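Local structure of glycosyl hydrolase, family 38 (5KBP) at residues D567-I573 with R752-G758; N667-D671 with A768-G772; C857-K861 with T894-E898. The protein is a family 38 glycoside hydrolase that probably acts as an alpha-mannosidase, cleaving alpha-linked mannose from carbohydrates. All blocks are in the same frame, centred on the assembly; numbering follows the deposited sequence.

Contact 1. Residues D567-I573 with R752-G758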
ATOM      1  N   ASP A 567      17.769   3.531  24.072  1.00 37.08           N
ATOM      2  CA  ASP A 567      18.385   3.716  22.761  1.00 41.31           C
ATOM      3  C   ASP A 567      18.031   5.112  22.274  1.00 53.28           C
ATOM      4  O   ASP A 567      16.866   5.386  21.967  1.00 56.73           O
ATOM      5  CB  ASP A 567      17.922   2.650  21.772  1.00 32.50           C
ATOM      6  CG  ASP A 567      18.561   2.806  20.405  1.00 54.43           C
ATOM      7  OD1 ASP A 567      19.573   3.529  20.295  1.00 60.90           O
ATOM      8  OD2 ASP A 567      18.060   2.193  19.439  1.00 54.57           O
ATOM      9  N   ILE A 568      19.031   5.987  22.206  1.00 50.78           N
ATOM     10  CA  ILE A 568      18.827   7.356  21.753  1.00 48.13           C
ATOM     11  C   ILE A 568      19.560   7.557  20.434  1.00 45.98           C
ATOM     12  O   ILE A 568      20.076   8.645  20.151  1.00 46.05           O
ATOM     13  CB  ILE A 568      19.288   8.372  22.814  1.00 47.22           C
ATOM     14  CG1 ILE A 568      20.742   8.113  23.212  1.00 56.73           C
ATOM     15  CG2 ILE A 568      18.379   8.311  24.035  1.00 40.97           C
ATOM     16  CD1 ILE A 568      21.288   9.118  24.202  1.00 61.80           C
ATOM     17  N   GLY A 569      19.610   6.508  19.617  1.00 44.84           N
ATOM     18  CA  GLY A 569      20.233   6.598  18.313  1.00 44.08           C
ATOM     19  C   GLY A 569      19.245   6.929  17.213  1.00 48.26           C
ATOM     20  O   GLY A 569      18.485   7.897  17.319  1.00 46.89           O
ATOM     21  N   ASN A 570      19.246   6.129  16.151  1.00 45.58           N
ATOM     22  CA  ASN A 570      18.348   6.333  15.023  1.00 43.68           C
ATOM     23  C   ASN A 570      18.077   4.981  14.371  1.00 42.69           C
ATOM     24  O   ASN A 570      18.453   3.930  14.900  1.00 40.69           O
ATOM     25  CB  ASN A 570      18.944   7.351  14.042  1.00 34.25           C
ATOM     26  CG  ASN A 570      20.387   7.043  13.685  1.00 44.83           C
ATOM     27  OD1 ASN A 570      20.748   5.892  13.442  1.00 54.49           O
ATOM     28  ND2 ASN A 570      21.222   8.074  13.663  1.00 40.64           N
ATOM     29  N   GLU A 571      17.423   5.009  13.207  1.00 44.17           N
ATOM     30  CA  GLU A 571      17.127   3.774  12.491  1.00 45.25           C
ATOM     31  C   GLU A 571      18.385   3.081  11.986  1.00 46.37           C
ATOM     32  O   GLU A 571      18.334   1.888  11.666  1.00 46.14           O
ATOM     33  CB  GLU A 571      16.179   4.058  11.326  1.00 44.74           C
ATOM     34  CG  GLU A 571      14.904   4.779  11.740  1.00 40.12           C
ATOM     35  CD  GLU A 571      13.895   4.888  10.615  1.00 40.69           C
ATOM     36  OE1 GLU A 571      12.763   4.385  10.777  1.00 33.69           O
ATOM     37  OE2 GLU A 571      14.236   5.467   9.563  1.00 36.24           O
ATOM     38  N   TYR A 572      19.508   3.793  11.912  1.00 46.90           N
ATOM     39  CA  TYR A 572      20.765   3.207  11.463  1.00 44.15           C
ATOM     40  C   TYR A 572      21.586   2.625  12.605  1.00 51.34           C
ATOM     41  O   TYR A 572      22.180   1.550  12.456  1.00 57.99           O
ATOM     42  CB  TYR A 572      21.612   4.256  10.737  1.00 40.90           C
ATOM     43  CG  TYR A 572      21.114   4.658   9.369  1.00 44.96           C
ATOM     44  CD1 TYR A 572      21.497   3.954   8.236  1.00 37.12           C
ATOM     45  CD2 TYR A 572      20.284   5.759   9.207  1.00 43.95           C
ATOM     46  CE1 TYR A 572      21.054   4.324   6.979  1.00 41.68           C
ATOM     47  CE2 TYR A 572      19.836   6.138   7.954  1.00 47.16           C
ATOM     48  CZ  TYR A 572      20.224   5.417   6.843  1.00 47.23           C
ATOM     49  OH  TYR A 572      19.778   5.791   5.594  1.00 52.80           O
ATOM     50  N   ILE A 573      21.646   3.318  13.740  1.00 44.56           N
ATOM     51  CA  ILE A 573      22.641   3.056  14.771  1.00 43.99           C
ATOM     52  C   ILE A 573      21.968   2.987  16.134  1.00 48.53           C
ATOM     53  O   ILE A 573      21.096   3.803  16.454  1.00 44.26           O
ATOM     54  CB  ILE A 573      23.744   4.138  14.766  1.00 48.97           C
ATOM     55  CG1 ILE A 573      24.409   4.210  13.388  1.00 47.58           C
ATOM     56  CG2 ILE A 573      24.781   3.863  15.846  1.00 55.55           C
ATOM     57  CD1 ILE A 573      25.481   5.265  13.274  1.00 54.89           C
ATOM     58  N   ARG A 752      13.850  -2.973  18.477  1.00 41.76           N
ATOM     59  CA  ARG A 752      14.597  -1.752  18.762  1.00 43.02           C
ATOM     60  C   ARG A 752      13.776  -0.567  18.284  1.00 45.91           C
ATOM     61  O   ARG A 752      13.362  -0.528  17.120  1.00 41.07           O
ATOM     62  CB  ARG A 752      15.972  -1.768  18.089  1.00 34.68           C
ATOM     63  CG  ARG A 752      16.886  -0.638  18.531  1.00 41.98           C
ATOM     64  CD  ARG A 752      18.289  -0.792  17.965  1.00 48.04           C
ATOM     65  NE  ARG A 752      18.335  -0.536  16.529  1.00 50.40           N
ATOM     66  CZ  ARG A 752      18.549   0.661  15.995  1.00 43.99           C
ATOM     67  NH1 ARG A 752      18.576   0.810  14.677  1.00 39.74           N
ATOM     68  NH2 ARG A 752      18.735   1.711  16.780  1.00 41.39           N
ATOM     69  N   CYS A 753      13.549   0.396  19.174  1.00 46.70           N
ATOM     70  CA  CYS A 753      12.609   1.484  18.939  1.00 47.21           C
ATOM     71  C   CYS A 753      13.342   2.818  18.994  1.00 47.57           C
ATOM     72  O   CYS A 753      13.973   3.142  20.005  1.00 50.25           O
ATOM     73  CB  CYS A 753      11.482   1.445  19.971  1.00 44.41           C
ATOM     74  SG  CYS A 753      10.806  -0.215  20.253  1.00 50.59           S
ATOM     75  N   VAL A 754      13.248   3.591  17.911  1.00 37.19           N
ATOM     76  CA  VAL A 754      13.855   4.911  17.816  1.00 38.66           C
ATOM     77  C   VAL A 754      12.826   5.873  17.233  1.00 45.37           C
ATOM     78  O   VAL A 754      11.747   5.475  16.797  1.00 46.21           O
ATOM     79  CB  VAL A 754      15.140   4.906  16.967  1.00 39.40           C
ATOM     80  CG1 VAL A 754      16.256   4.185  17.708  1.00 38.03           C
ATOM     81  CG2 VAL A 754      14.877   4.248  15.621  1.00 36.59           C
ATOM     82  N   GLY A 755      13.178   7.157  17.224  1.00 44.81           N
ATOM     83  CA  GLY A 755      12.229   8.177  16.817  1.00 45.00           C
ATOM     84  C   GLY A 755      12.614   9.003  15.605  1.00 42.71           C
ATOM     85  O   GLY A 755      11.821   9.829  15.143  1.00 44.25           O
ATOM     86  N   GLU A 756      13.820   8.799  15.076  1.00 48.00           N
ATOM     87  CA  GLU A 756      14.297   9.584  13.946  1.00 42.96           C
ATOM     88  C   GLU A 756      14.982   8.680  12.933  1.00 46.30           C
ATOM     89  O   GLU A 756      15.482   7.604  13.272  1.00 51.53           O
ATOM     90  CB  GLU A 756      15.272  10.685  14.384  1.00 45.21           C
ATOM     91  CG  GLU A 756      16.546  10.159  15.023  1.00 52.96           C
ATOM     92  CD  GLU A 756      17.642  11.202  15.080  1.00 58.18           C
ATOM     93  OE1 GLU A 756      17.484  12.266  14.446  1.00 60.64           O
ATOM     94  OE2 GLU A 756      18.664  10.957  15.755  1.00 60.00           O
ATOM     95  N   LEU A 757      14.998   9.136  11.677  1.00 37.36           N
ATOM     96  CA  LEU A 757      15.717   8.418  10.630  1.00 38.79           C
ATOM     97  C   LEU A 757      17.221   8.503  10.851  1.00 50.24           C
ATOM     98  O   LEU A 757      17.909   7.477  10.914  1.00 42.28           O
ATOM     99  CB  LEU A 757      15.331   8.978   9.257  1.00 34.54           C
ATOM    100  CG  LEU A 757      15.885   8.345   7.972  1.00 42.37           C
ATOM    101  CD1 LEU A 757      14.914   8.569   6.828  1.00 46.43           C
ATOM    102  CD2 LEU A 757      17.260   8.891   7.592  1.00 35.10           C
ATOM    103  N   GLY A 758      17.749   9.720  10.969  1.00 46.81           N
ATOM    104  CA  GLY A 758      19.167   9.931  11.179  1.00 41.02           C
ATOM    105  C   GLY A 758      19.894  10.425   9.945  1.00 47.53           C
ATOM    106  O   GLY A 758      19.340  11.192   9.151  1.00 48.59           O
TER
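Arg-752 illustrates how a single guanidinium can organise a loop that lacks regular structure, reaching across to both Asp-567 and the carbonyl of Asn-570. A bend at its third torsion (chi3 71°) turns the head end-on to that carbonyl, so that NH1 (3.1 Å) and NH2 (2.9 Å) of Arg-752 both donate to Asn-570 O, which lies in the guanidinium plane. NH2 of Arg-752 also makes a salt bridge to Asp-567 OD2 at 2.8 Å; OD2 receives it on its syn lone pair, the carboxylate turned 44° from the guanidinium. Further bonds, from NE to Ser-301 OG and from NH1 to Asn-298 O, fix the head's rotation. Val-754 inserts its two methyls beside this polar cluster: CG1 lies 3.2 Å from Asp-567 OD2, while CG2 rests 3.5 Å from the carbonyl carbon of Asn-570. Farther along, Glu-571 N donates to Glu-756 O at 3.2 Å and more weakly to Leu-757 O. The Tyr-572 and Leu-757 side chains lie alongside with a shared direction, CD2 of Leu-757 meeting the ring edge at Tyr-572 CE2, 3.8 Å away. The carboxylates of Glu-571 and Glu-756 find salt-bridge partners beyond the two segments, in Arg-303 and Arg-633. With CG set between its backbone N and carbonyl carbon (chi1 49°), Asn-570 folds OD1 back over its own loop. The bond from Tyr-572 N makes an Asx turn and that from Ile-573 N extends it to an Asx motif, packed against the chain leaving strand 745-753 in the galactose mutarotase-like beta domain of family 38 enzymes.

Contact 2. Residues N667-D671 with A768-G772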
ATOM      1  N   ASN A 667       4.164  -3.579  22.960  1.00 49.96           N
ATOM      2  CA  ASN A 667       5.190  -2.549  23.096  1.00 40.34           C
ATOM      3  C   ASN A 667       4.541  -1.172  23.122  1.00 42.92           C
ATOM      4  O   ASN A 667       4.142  -0.636  22.086  1.00 38.75           O
ATOM      5  CB  ASN A 667       6.201  -2.661  21.962  1.00 35.11           C
ATOM      6  CG  ASN A 667       7.351  -1.690  22.112  1.00 43.66           C
ATOM      7  OD1 ASN A 667       7.696  -0.966  21.178  1.00 44.42           O
ATOM      8  ND2 ASN A 667       7.942  -1.658  23.298  1.00 47.75           N
ATOM      9  N   GLN A 668       4.423  -0.598  24.318  1.00 44.78           N
ATOM     10  CA  GLN A 668       4.012   0.788  24.495  1.00 46.76           C
ATOM     11  C   GLN A 668       5.163   1.638  25.025  1.00 50.36           C
ATOM     12  O   GLN A 668       4.946   2.668  25.668  1.00 47.15           O
ATOM     13  CB  GLN A 668       2.800   0.876  25.421  1.00 37.35           C
ATOM     14  CG  GLN A 668       1.567   0.167  24.885  1.00 44.50           C
ATOM     15  CD  GLN A 668       1.100   0.731  23.554  1.00 56.76           C
ATOM     16  OE1 GLN A 668       1.202   1.931  23.306  1.00 66.71           O
ATOM     17  NE2 GLN A 668       0.588  -0.139  22.690  1.00 56.93           N
ATOM     18  N   ILE A 669       6.393   1.208  24.755  1.00 50.41           N
ATOM     19  CA  ILE A 669       7.601   1.855  25.245  1.00 48.61           C
ATOM     20  C   ILE A 669       8.375   2.391  24.049  1.00 43.98           C
ATOM     21  O   ILE A 669       8.413   1.757  22.988  1.00 52.61           O
ATOM     22  CB  ILE A 669       8.463   0.875  26.069  1.00 46.13           C
ATOM     23  CG1 ILE A 669       7.664   0.331  27.256  1.00 47.75           C
ATOM     24  CG2 ILE A 669       9.742   1.539  26.550  1.00 35.51           C
ATOM     25  CD1 ILE A 669       7.159   1.402  28.199  1.00 47.98           C
ATOM     26  N   LYS A 670       8.987   3.559  24.219  1.00 36.99           N
ATOM     27  CA  LYS A 670       9.742   4.211  23.162  1.00 40.17           C
ATOM     28  C   LYS A 670      11.211   4.330  23.550  1.00 37.68           C
ATOM     29  O   LYS A 670      11.573   4.272  24.728  1.00 47.20           O
ATOM     30  CB  LYS A 670       9.174   5.603  22.856  1.00 41.50           C
ATOM     31  CG  LYS A 670       7.725   5.589  22.404  1.00 44.48           C
ATOM     32  CD  LYS A 670       7.184   7.000  22.240  1.00 43.28           C
ATOM     33  CE  LYS A 670       5.714   6.992  21.849  1.00 49.80           C
ATOM     34  NZ  LYS A 670       5.146   8.367  21.754  1.00 58.68           N
ATOM     35  N   ASP A 671      12.054   4.489  22.527  1.00 38.64           N
ATOM     36  CA  ASP A 671      13.480   4.777  22.699  1.00 44.43           C
ATOM     37  C   ASP A 671      14.184   3.697  23.520  1.00 49.37           C
ATOM     38  O   ASP A 671      14.879   3.980  24.497  1.00 45.83           O
ATOM     39  CB  ASP A 671      13.683   6.158  23.330  1.00 48.31           C
ATOM     40  CG  ASP A 671      13.077   7.273  22.501  1.00 59.86           C
ATOM     41  OD1 ASP A 671      13.248   7.260  21.264  1.00 62.54           O
ATOM     42  OD2 ASP A 671      12.426   8.163  23.089  1.00 66.61           O
ATOM     43  N   ALA A 768       8.742   4.350  13.754  1.00 39.34           N
ATOM     44  CA  ALA A 768       9.918   3.533  14.017  1.00 39.35           C
ATOM     45  C   ALA A 768      10.011   3.106  15.475  1.00 41.58           C
ATOM     46  O   ALA A 768      10.874   2.286  15.811  1.00 47.07           O
ATOM     47  CB  ALA A 768      11.187   4.288  13.618  1.00 37.21           C
ATOM     48  N   GLN A 769       9.154   3.646  16.345  1.00 31.41           N
ATOM     49  CA  GLN A 769       9.098   3.210  17.734  1.00 41.18           C
ATOM     50  C   GLN A 769       8.434   1.849  17.892  1.00 42.94           C
ATOM     51  O   GLN A 769       8.442   1.305  19.001  1.00 42.68           O
ATOM     52  CB  GLN A 769       8.362   4.249  18.584  1.00 45.90           C
ATOM     53  CG  GLN A 769       9.030   5.616  18.635  1.00 45.64           C
ATOM     54  CD  GLN A 769      10.272   5.643  19.508  1.00 48.50           C
ATOM     55  OE1 GLN A 769      10.678   4.625  20.064  1.00 45.18           O
ATOM     56  NE2 GLN A 769      10.878   6.817  19.635  1.00 43.21           N
ATOM     57  N   CYS A 770       7.846   1.308  16.824  1.00 35.25           N
ATOM     58  CA  CYS A 770       7.325  -0.059  16.798  1.00 39.89           C
ATOM     59  C   CYS A 770       6.338  -0.310  17.935  1.00 38.60           C
ATOM     60  O   CYS A 770       6.463  -1.266  18.703  1.00 45.77           O
ATOM     61  CB  CYS A 770       8.469  -1.074  16.835  1.00 45.55           C
ATOM     62  SG  CYS A 770       9.627  -0.935  15.461  1.00 46.91           S
ATOM     63  N   GLN A 771       5.343   0.563  18.039  1.00 42.55           N
ATOM     64  CA  GLN A 771       4.321   0.420  19.064  1.00 49.75           C
ATOM     65  C   GLN A 771       3.274  -0.601  18.632  1.00 45.30           C
ATOM     66  O   GLN A 771       2.858  -0.631  17.472  1.00 51.38           O
ATOM     67  CB  GLN A 771       3.650   1.766  19.346  1.00 46.80           C
ATOM     68  CG  GLN A 771       4.602   2.875  19.780  1.00 39.12           C
ATOM     69  CD  GLN A 771       5.159   2.666  21.177  1.00 49.92           C
ATOM     70  OE1 GLN A 771       4.570   3.105  22.164  1.00 56.44           O
ATOM     71  NE2 GLN A 771       6.304   2.000  21.264  1.00 46.80           N
ATOM     72  N   GLY A 772       2.853  -1.444  19.576  1.00 50.39           N
ATOM     73  CA  GLY A 772       1.758  -2.354  19.338  1.00 54.00           C
ATOM     74  C   GLY A 772       2.129  -3.779  19.689  1.00 50.12           C
ATOM     75  O   GLY A 772       3.122  -4.035  20.379  1.00 49.61           O
TER
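Gln-769 and Asp-671 form the tight end of this contact, where one side-chain amide reads both the backbone and the carboxylate of a single residue. Gln-769 OE1 accepts from Asp-671 N at 2.8 Å, and its NE2 donates almost straight (174°) to Asp-671 OD1 at 2.9 Å. The acceptor lies in the amide plane of Gln-769, yet the carboxylate is approached from above, its plane standing 74° from that of the amide. A bend at the second torsion of Gln-769 (chi2 -74°) brings the amide round to Asp-671, and OD2 of the same aspartate is held by Ala-616 N. At the other end the backbones take over: Asn-667 N donates to Gly-772 O at 2.8 Å and Gly-772 N to Asn-667 O at 2.9 Å, an antiparallel hydrogen-bonded pair. This is where strands 659-667 and 772-783, neighbours in the nine-stranded antiparallel sheet, begin to part into their separate loops. Between the two ends, where the backbones bow apart, Gln-771 bridges them: its NE2 reaches Ile-669 O at 2.7 Å and donates back to Gln-769 O within its own loop. One amide nitrogen thus links two backbone carbonyls, each met from above its plane. Outward from there the fit slackens. Lys-670 lays CB 3.3 Å from Gln-769 OE1; its extended chain then skirts both glutamines before leading away. The partly exposed Gln-668 brings OE1 no closer than 3.7 Å to OE1 of Gln-771, while its NE2 bonds to Asn-666 OD1, near the end of strand 659-667.

Contact 3. Residues C857-K861 with T894-E898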
ATOM      1  N   CYS A 857      27.515 -35.463  -3.034  1.00 71.05           N
ATOM      2  CA  CYS A 857      26.225 -34.807  -3.255  1.00 74.49           C
ATOM      3  C   CYS A 857      25.667 -35.292  -4.596  1.00 77.16           C
ATOM      4  O   CYS A 857      25.952 -34.716  -5.647  1.00 85.67           O
ATOM      5  CB  CYS A 857      26.357 -33.291  -3.219  1.00 80.91           C
ATOM      6  SG  CYS A 857      24.779 -32.409  -3.165  1.00 81.67           S
ATOM      7  N   GLU A 858      24.868 -36.353  -4.537  1.00 69.45           N
ATOM      8  CA  GLU A 858      24.141 -36.867  -5.689  1.00 63.12           C
ATOM      9  C   GLU A 858      22.648 -36.671  -5.456  1.00 66.50           C
ATOM     10  O   GLU A 858      22.121 -37.074  -4.414  1.00 72.34           O
ATOM     11  CB  GLU A 858      24.454 -38.346  -5.928  1.00 53.25           C
ATOM     12  N   LEU A 859      21.976 -36.048  -6.419  1.00 64.54           N
ATOM     13  CA  LEU A 859      20.557 -35.738  -6.321  1.00 54.48           C
ATOM     14  C   LEU A 859      19.792 -36.544  -7.362  1.00 64.70           C
ATOM     15  O   LEU A 859      20.193 -36.594  -8.530  1.00 64.99           O
ATOM     16  CB  LEU A 859      20.311 -34.241  -6.521  1.00 49.93           C
ATOM     17  CG  LEU A 859      18.895 -33.712  -6.280  1.00 51.52           C
ATOM     18  CD1 LEU A 859      18.548 -33.746  -4.798  1.00 45.79           C
ATOM     19  CD2 LEU A 859      18.747 -32.305  -6.836  1.00 66.36           C
ATOM     20  N   HIS A 860      18.695 -37.169  -6.940  1.00 69.44           N
ATOM     21  CA  HIS A 860      17.900 -38.017  -7.814  1.00 68.26           C
ATOM     22  C   HIS A 860      16.433 -37.621  -7.746  1.00 69.69           C
ATOM     23  O   HIS A 860      15.932 -37.190  -6.704  1.00 73.19           O
ATOM     24  CB  HIS A 860      18.048 -39.500  -7.447  1.00 72.71           C
ATOM     25  CG  HIS A 860      19.400 -40.066  -7.745  1.00 77.52           C
ATOM     26  ND1 HIS A 860      19.745 -40.556  -8.986  1.00 80.92           N
ATOM     27  CD2 HIS A 860      20.494 -40.225  -6.961  1.00 79.54           C
ATOM     28  CE1 HIS A 860      20.992 -40.991  -8.956  1.00 83.53           C
ATOM     29  NE2 HIS A 860      21.469 -40.802  -7.739  1.00 83.84           N
ATOM     30  N   LYS A 861      15.749 -37.779  -8.877  1.00 71.00           N
ATOM     31  CA  LYS A 861      14.313 -37.550  -8.991  1.00 71.23           C
ATOM     32  C   LYS A 861      13.687 -38.815  -9.564  1.00 83.89           C
ATOM     33  O   LYS A 861      13.854 -39.109 -10.753  1.00 87.67           O
ATOM     34  CB  LYS A 861      14.014 -36.338  -9.874  1.00 66.43           C
ATOM     35  CG  LYS A 861      12.560 -36.228 -10.319  1.00 63.12           C
ATOM     36  CD  LYS A 861      12.327 -34.967 -11.136  1.00 66.35           C
ATOM     37  CE  LYS A 861      11.130 -35.113 -12.065  1.00 66.48           C
ATOM     38  NZ  LYS A 861       9.899 -35.538 -11.347  1.00 69.06           N
ATOM     39  N   THR A 894      23.516 -25.936  -8.488  1.00 50.54           N
ATOM     40  CA  THR A 894      22.167 -25.883  -9.034  1.00 54.13           C
ATOM     41  C   THR A 894      21.993 -27.007 -10.044  1.00 50.25           C
ATOM     42  O   THR A 894      22.813 -27.158 -10.956  1.00 51.20           O
ATOM     43  CB  THR A 894      21.888 -24.529  -9.697  1.00 51.38           C
ATOM     44  OG1 THR A 894      22.150 -23.474  -8.764  1.00 52.33           O
ATOM     45  CG2 THR A 894      20.439 -24.447 -10.151  1.00 47.92           C
ATOM     46  N   TRP A 895      20.930 -27.788  -9.883  1.00 47.98           N
ATOM     47  CA  TRP A 895      20.627 -28.904 -10.765  1.00 46.04           C
ATOM     48  C   TRP A 895      19.557 -28.519 -11.782  1.00 45.46           C
ATOM     49  O   TRP A 895      18.819 -27.545 -11.612  1.00 50.24           O
ATOM     50  CB  TRP A 895      20.157 -30.120  -9.963  1.00 48.76           C
ATOM     51  CG  TRP A 895      21.213 -30.766  -9.117  1.00 55.76           C
ATOM     52  CD1 TRP A 895      21.948 -31.873  -9.429  1.00 58.43           C
ATOM     53  CD2 TRP A 895      21.639 -30.356  -7.813  1.00 52.00           C
ATOM     54  NE1 TRP A 895      22.810 -32.173  -8.403  1.00 55.19           N
ATOM     55  CE2 TRP A 895      22.641 -31.256  -7.399  1.00 54.93           C
ATOM     56  CE3 TRP A 895      21.274 -29.313  -6.957  1.00 50.66           C
ATOM     57  CZ2 TRP A 895      23.278 -31.147  -6.165  1.00 54.87           C
ATOM     58  CZ3 TRP A 895      21.912 -29.205  -5.734  1.00 52.38           C
ATOM     59  CH2 TRP A 895      22.904 -30.115  -5.350  1.00 48.50           C
ATOM     60  N   ARG A 896      19.481 -29.311 -12.849  1.00 44.97           N
ATOM     61  CA  ARG A 896      18.442 -29.178 -13.860  1.00 50.35           C
ATOM     62  C   ARG A 896      17.970 -30.566 -14.258  1.00 57.49           C
ATOM     63  O   ARG A 896      18.779 -31.407 -14.659  1.00 66.02           O
ATOM     64  CB  ARG A 896      18.942 -28.425 -15.097  1.00 48.88           C
ATOM     65  CG  ARG A 896      17.988 -28.519 -16.280  1.00 64.75           C
ATOM     66  CD  ARG A 896      18.670 -28.191 -17.599  1.00 67.20           C
ATOM     67  NE  ARG A 896      18.856 -26.757 -17.791  1.00 57.60           N
ATOM     68  CZ  ARG A 896      19.277 -26.208 -18.927  1.00 56.27           C
ATOM     69  NH1 ARG A 896      19.553 -26.975 -19.974  1.00 53.47           N
ATOM     70  NH2 ARG A 896      19.419 -24.894 -19.019  1.00 58.83           N
ATOM     71  N   PHE A 897      16.665 -30.804 -14.142  1.00 59.47           N
ATOM     72  CA  PHE A 897      16.042 -32.061 -14.545  1.00 56.67           C
ATOM     73  C   PHE A 897      15.166 -31.791 -15.761  1.00 61.12           C
ATOM     74  O   PHE A 897      14.174 -31.062 -15.667  1.00 63.17           O
ATOM     75  CB  PHE A 897      15.219 -32.659 -13.405  1.00 48.90           C
ATOM     76  CG  PHE A 897      16.044 -33.118 -12.231  1.00 51.69           C
ATOM     77  CD1 PHE A 897      16.375 -32.241 -11.211  1.00 56.12           C
ATOM     78  CD2 PHE A 897      16.477 -34.431 -12.146  1.00 53.23           C
ATOM     79  CE1 PHE A 897      17.130 -32.664 -10.131  1.00 51.41           C
ATOM     80  CE2 PHE A 897      17.231 -34.860 -11.068  1.00 54.10           C
ATOM     81  CZ  PHE A 897      17.559 -33.975 -10.060  1.00 47.20           C
ATOM     82  N   GLU A 898      15.533 -32.371 -16.899  1.00 70.60           N
ATOM     83  CA  GLU A 898      14.769 -32.172 -18.125  1.00 78.24           C
ATOM     84  C   GLU A 898      13.514 -33.038 -18.140  1.00 84.54           C
ATOM     85  O   GLU A 898      12.438 -32.578 -18.526  1.00 86.30           O
ATOM     86  CB  GLU A 898      15.630 -32.471 -19.353  1.00 82.96           C
ATOM     87  CG  GLU A 898      16.845 -31.568 -19.480  1.00 93.05           C
ATOM     88  CD  GLU A 898      17.077 -31.101 -20.903  1.00 99.05           C
ATOM     89  OE1 GLU A 898      16.496 -31.702 -21.830  1.00 98.60           O
ATOM     90  OE2 GLU A 898      17.835 -30.127 -21.094  1.00 96.44           O
TER
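One methyl of Leu-859 serves two aromatic rings in different ways, lying over the face of Trp-895 and at the edge of Phe-897. Leu-859 CD2 sits 3.8 Å from the centroid of the five-membered ring of Trp-895, a CH-pi contact 21° off the normal, and also 3.7 Å from Phe-897 CE1, close to that ring's plane. An anti first torsion (CG opposite the backbone N, chi1 -173°) extends the leucine into this corner between the rings. On its flanks the roles are reversed. Cys-857 SG meets the indole at its edge, 3.6 Å from Trp-895 CZ2, whereas Lys-861 lays CB over the face of Phe-897, 4.1 Å from the ring centroid, and sends its amine on to a salt bridge with Glu-330. This apolar packing buries the indole NE1 of Trp-895, which has no polar partner in the model. Trp-831, on strand 829-836, adds a further ring beside Trp-895. The CA atoms of Leu-859 and Trp-895 are 8.2 Å apart, so the gap is filled mainly by side chains, which is the layered apolar packing of a beta sandwich, here the C-terminal sandwich domain of the family.

Contacts 1 and 2 are neighbours, their centres 12 Å apart, and their segments alternate along the chain. They meet directly where Asp-567 N probably bonds to Asp-671 O at 3.0 Å, and where Cys-753 packs on Gln-769. Both tie together loops at strand ends in the same large beta domain, using charged and amide groups on irregular backbone, to which contact 2 adds one regular antiparallel pair. Contact 1 is wholly buried, whereas contact 2 is only partly buried, with Lys-670 on its exposed side. Contact 3 is separate, its centre about 46 Å from that of contact 1. It too is buried, but it packs a largely irregular segment against strand 892-897 in another domain through aromatic and aliphatic groups.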